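Local coordinates for PbSGBP-B lipoprotein (Prevotella bryantii B14, PDB 6D2Y), which probably binds polysaccharide at the cell surface as a lipoprotein of a polysaccharide utilization locus, and carries a magnesium ion, at residues 53-65 with 122-134. Numbering follows the deposited sequence.
Sequences SLLTSASLQSTIC and IPYDFQVTISAPS
Ser57 and Ala58 pair in parallel with Gln127 and Val128 at the edge of a beta sandwich. The short strand 57-59 is an outermost strand of a mixed sheet and lies beside the last part of strand 121-129. Thr129 N donates to Ala58 O at 2.8 Å. Ala58 N donates to Gln127 O over 3.3 Å, and the bond is bent to 139° at the hydrogen. A weak bond from Gln127 N to Thr56 O continues the ladder.

The two faces of this pairing differ. On one, Ser57 OG and Thr129 OG1 form a weak hydroxyl-hydroxyl bond of 3.3 Å. On the other, Ala58 and Val128 point to the interior. Phe126 packs beside Ala58 on this side. Its CG is anti to the backbone N (chi1 -172°), which lays the ring against the backbone of residues 56-58. Ser57 CA lies over one ring face. Ala58 CB meets the ring edge, 3.7 Å from Phe126 CZ. Leu55 O also sits at the edge, in the ring plane. The side chains of Ile64, from the opposing sheet, and Phe126 extend toward each other, and Ile64 CD1 stops 4.0 Å from Phe126 CZ.

Beyond the pairing, Leu60 crosses Val128 at about a right angle, and its CD2 also touches Ile130 CD1. Ile130 itself packs on Leu157 and Tyr207, on the way into strand 134-138 of the next sheet. A type II turn, Ser59 to Ser62, leads the chain across to strand 63-69. Ser59 O accepts from both Ser62 N and Ser62 OG, on the same face of its carbonyl plane. A water bridges the segments here, donating to Thr129 O at 2.6 Å and accepting weakly from Leu60 N.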
loop_
_atom_site.group_PDB
_atom_site.type_symbol
_atom_site.label_atom_id
_atom_site.label_comp_id
_atom_site.label_asym_id
_atom_site.label_seq_id
_atom_site.Cartn_x
_atom_site.Cartn_y
_atom_site.Cartn_z
ATOM N N SER A 53 14.036 6.727 34.814
ATOM C CA SER A 53 14.846 7.609 35.638
ATOM C C SER A 53 16.198 7.905 35.007
ATOM O O SER A 53 16.953 8.722 35.546
ATOM C CB SER A 53 15.050 7.001 37.030
ATOM O OG SER A 53 15.562 5.684 36.936
ATOM N N LEU A 54 16.514 7.264 33.885
ATOM C CA LEU A 54 17.777 7.466 33.193
ATOM C C LEU A 54 17.580 7.096 31.730
ATOM O O LEU A 54 16.854 6.148 31.420
ATOM C CB LEU A 54 18.895 6.627 33.827
ATOM C CG LEU A 54 20.318 6.797 33.295
ATOM C CD1 LEU A 54 21.288 6.555 34.427
ATOM C CD2 LEU A 54 20.611 5.845 32.144
ATOM N N LEU A 55 18.231 7.844 30.842
ATOM C CA LEU A 55 18.088 7.668 29.404
ATOM C C LEU A 55 19.455 7.469 28.768
ATOM O O LEU A 55 20.373 8.264 28.998
ATOM C CB LEU A 55 17.396 8.874 28.762
ATOM C CG LEU A 55 16.006 9.258 29.262
ATOM C CD1 LEU A 55 15.552 10.551 28.603
ATOM C CD2 LEU A 55 15.009 8.139 29.000
ATOM N N THR A 56 19.584 6.408 27.974
ATOM C CA THR A 56 20.711 6.243 27.067
ATOM C C THR A 56 20.338 6.577 25.631
ATOM O O THR A 56 21.197 6.506 24.746
ATOM C CB THR A 56 21.258 4.812 27.137
ATOM O OG1 THR A 56 20.225 3.885 26.783
ATOM C CG2 THR A 56 21.756 4.499 28.540
ATOM N N SER A 57 19.080 6.938 25.384
ATOM C CA SER A 57 18.598 7.283 24.056
ATOM C C SER A 57 17.410 8.225 24.206
ATOM O O SER A 57 16.858 8.389 25.297
ATOM C CB SER A 57 18.214 6.031 23.264
ATOM O OG SER A 57 16.869 5.667 23.529
ATOM N N ALA A 58 17.023 8.851 23.095
ATOM C CA ALA A 58 15.883 9.759 23.098
ATOM C C ALA A 58 15.449 10.017 21.664
ATOM O O ALA A 58 16.285 10.064 20.757
ATOM C CB ALA A 58 16.222 11.086 23.793
ATOM N N SER A 59 14.145 10.187 21.469
ATOM C CA SER A 59 13.609 10.441 20.146
ATOM C C SER A 59 13.881 11.886 19.736
ATOM O O SER A 59 14.346 12.710 20.529
ATOM C CB SER A 59 12.107 10.174 20.117
ATOM O OG SER A 59 11.794 8.959 20.773
ATOM N N LEU A 60 13.580 12.189 18.478
ATOM C CA LEU A 60 13.655 13.565 18.012
ATOM C C LEU A 60 12.646 14.425 18.760
ATOM O O LEU A 60 11.549 13.973 19.098
ATOM C CB LEU A 60 13.398 13.631 16.507
ATOM C CG LEU A 60 14.286 12.764 15.614
ATOM C CD1 LEU A 60 13.668 12.621 14.232
ATOM C CD2 LEU A 60 15.692 13.348 15.521
ATOM N N GLN A 61 13.033 15.671 19.032
ATOM C CA GLN A 61 12.261 16.667 19.769
ATOM C C GLN A 61 12.058 16.296 21.233
ATOM O O GLN A 61 11.338 17.010 21.940
ATOM C CB GLN A 61 10.888 16.937 19.136
ATOM C CG GLN A 61 10.903 17.984 18.039
ATOM C CD GLN A 61 9.765 17.806 17.056
ATOM O OE1 GLN A 61 9.311 16.688 16.812
ATOM N NE2 GLN A 61 9.296 18.911 16.484
ATOM N N SER A 62 12.656 15.209 21.712
ATOM C CA SER A 62 12.534 14.856 23.118
ATOM C C SER A 62 13.350 15.815 23.972
ATOM O O SER A 62 14.484 16.164 23.633
ATOM C CB SER A 62 12.999 13.420 23.355
ATOM O OG SER A 62 12.228 12.503 22.598
ATOM N N THR A 63 12.763 16.248 25.082
ATOM C CA THR A 63 13.437 17.138 26.016
ATOM C C THR A 63 14.074 16.301 27.119
ATOM O O THR A 63 13.375 15.584 27.843
ATOM C CB THR A 63 12.457 18.157 26.598
ATOM O OG1 THR A 63 11.748 18.800 25.532
ATOM C CG2 THR A 63 13.199 19.209 27.402
ATOM N N ILE A 64 15.399 16.384 27.237
ATOM C CA ILE A 64 16.157 15.611 28.209
ATOM C C ILE A 64 16.877 16.571 29.147
ATOM O O ILE A 64 17.032 17.761 28.862
ATOM C CB ILE A 64 17.160 14.655 27.533
ATOM C CG1 ILE A 64 18.208 15.450 26.752
ATOM C CG2 ILE A 64 16.436 13.680 26.621
ATOM C CD1 ILE A 64 19.247 14.587 26.073
ATOM N N CYS A 65 17.323 16.035 30.282
ATOM C CA CYS A 65 18.018 16.820 31.296
ATOM C C CYS A 65 19.344 16.155 31.627
ATOM O O CYS A 65 19.371 15.000 32.066
ATOM C CB CYS A 65 17.171 16.976 32.560
ATOM S SG CYS A 65 18.011 17.888 33.873
ATOM N N ILE A 122 33.909 17.596 23.618
ATOM C CA ILE A 122 33.837 16.551 24.637
ATOM C C ILE A 122 32.669 15.631 24.298
ATOM O O ILE A 122 31.504 16.021 24.461
ATOM C CB ILE A 122 33.694 17.153 26.042
ATOM C CG1 ILE A 122 35.003 17.814 26.473
ATOM C CG2 ILE A 122 33.309 16.085 27.041
ATOM C CD1 ILE A 122 34.929 19.318 26.541
ATOM N N PRO A 123 32.928 14.414 23.816
ATOM C CA PRO A 123 31.831 13.551 23.359
ATOM C C PRO A 123 31.252 12.672 24.458
ATOM O O PRO A 123 31.989 12.038 25.220
ATOM C CB PRO A 123 32.497 12.710 22.267
ATOM C CG PRO A 123 33.906 12.567 22.744
ATOM C CD PRO A 123 34.248 13.835 23.508
ATOM N N TYR A 124 29.927 12.629 24.540
ATOM C CA TYR A 124 29.210 11.749 25.456
ATOM C C TYR A 124 28.366 10.797 24.622
ATOM O O TYR A 124 27.503 11.242 23.857
ATOM C CB TYR A 124 28.339 12.557 26.422
ATOM C CG TYR A 124 27.451 11.726 27.321
ATOM C CD1 TYR A 124 26.111 11.535 27.018
ATOM C CD2 TYR A 124 27.952 11.146 28.481
ATOM C CE1 TYR A 124 25.294 10.778 27.837
ATOM C CE2 TYR A 124 27.142 10.393 29.308
ATOM C CZ TYR A 124 25.814 10.212 28.981
ATOM O OH TYR A 124 25.001 9.461 29.797
ATOM N N ASP A 125 28.630 9.497 24.750
ATOM C CA ASP A 125 27.912 8.500 23.963
ATOM C C ASP A 125 26.421 8.553 24.267
ATOM O O ASP A 125 26.007 8.394 25.419
ATOM C CB ASP A 125 28.464 7.105 24.250
ATOM C CG ASP A 125 29.883 6.926 23.759
ATOM O OD1 ASP A 125 30.520 7.934 23.388
ATOM O OD2 ASP A 125 30.364 5.773 23.746
ATOM N N PHE A 126 25.617 8.779 23.229
ATOM C CA PHE A 126 24.175 8.929 23.384
ATOM C C PHE A 126 23.527 8.745 22.020
ATOM O O PHE A 126 23.970 9.351 21.039
ATOM C CB PHE A 126 23.827 10.303 23.970
ATOM C CG PHE A 126 22.378 10.465 24.327
ATOM C CD1 PHE A 126 21.511 11.133 23.476
ATOM C CD2 PHE A 126 21.880 9.959 25.517
ATOM C CE1 PHE A 126 20.180 11.290 23.801
ATOM C CE2 PHE A 126 20.546 10.110 25.848
ATOM C CZ PHE A 126 19.695 10.776 24.989
ATOM N N GLN A 127 22.490 7.916 21.959
ATOM C CA GLN A 127 21.841 7.574 20.701
ATOM C C GLN A 127 20.590 8.416 20.498
ATOM O O GLN A 127 19.838 8.670 21.443
ATOM C CB GLN A 127 21.476 6.089 20.660
ATOM C CG GLN A 127 22.588 5.160 21.109
ATOM C CD GLN A 127 22.111 3.734 21.292
ATOM O OE1 GLN A 127 22.050 2.963 20.336
ATOM N NE2 GLN A 127 21.767 3.378 22.525
ATOM N N VAL A 128 20.375 8.847 19.261
ATOM C CA VAL A 128 19.163 9.557 18.874
ATOM C C VAL A 128 18.244 8.541 18.210
ATOM O O VAL A 128 18.552 8.023 17.130
ATOM C CB VAL A 128 19.464 10.739 17.944
ATOM C CG1 VAL A 128 18.173 11.299 17.366
ATOM C CG2 VAL A 128 20.232 11.819 18.696
ATOM N N THR A 129 17.122 8.247 18.858
ATOM C CA THR A 129 16.208 7.224 18.367
ATOM C C THR A 129 15.448 7.739 17.151
ATOM O O THR A 129 14.805 8.792 17.209
ATOM C CB THR A 129 15.240 6.809 19.474
ATOM O OG1 THR A 129 15.898 5.900 20.364
ATOM C CG2 THR A 129 14.009 6.134 18.886
ATOM N N ILE A 130 15.531 6.999 16.050
ATOM C CA ILE A 130 14.834 7.326 14.813
ATOM C C ILE A 130 13.865 6.196 14.499
ATOM O O ILE A 130 14.121 5.028 14.813
ATOM C CB ILE A 130 15.822 7.555 13.647
ATOM C CG1 ILE A 130 16.862 8.610 14.028
ATOM C CG2 ILE A 130 15.088 7.975 12.381
ATOM C CD1 ILE A 130 16.333 10.027 14.012
ATOM N N SER A 131 12.738 6.553 13.887
ATOM C CA SER A 131 11.724 5.568 13.543
ATOM C C SER A 131 12.294 4.494 12.624
ATOM O O SER A 131 13.137 4.767 11.766
ATOM C CB SER A 131 10.531 6.252 12.876
ATOM O OG SER A 131 9.518 5.316 12.557
ATOM N N ALA A 132 11.832 3.261 12.824
ATOM C CA ALA A 132 12.192 2.156 11.954
ATOM C C ALA A 132 11.620 2.383 10.555
ATOM O O ALA A 132 10.711 3.196 10.374
ATOM C CB ALA A 132 11.673 0.842 12.537
ATOM N N PRO A 133 12.145 1.688 9.544
ATOM C CA PRO A 133 11.622 1.879 8.186
ATOM C C PRO A 133 10.161 1.470 8.093
ATOM O O PRO A 133 9.720 0.514 8.733
ATOM C CB PRO A 133 12.512 0.975 7.327
ATOM C CG PRO A 133 13.746 0.776 8.127
ATOM C CD PRO A 133 13.303 0.776 9.556
ATOM N N SER A 134 9.405 2.215 7.293
ATOM C CA SER A 134 8.027 1.881 6.973
ATOM C C SER A 134 7.960 1.484 5.507
ATOM O O SER A 134 8.458 2.212 4.643
ATOM C CB SER A 134 7.088 3.057 7.254
ATOM O OG SER A 134 7.028 3.937 6.146
HETATM O O HOH W 1 22.756 8.281 31.440
HETATM O O HOH W 2 12.513 9.747 16.289
#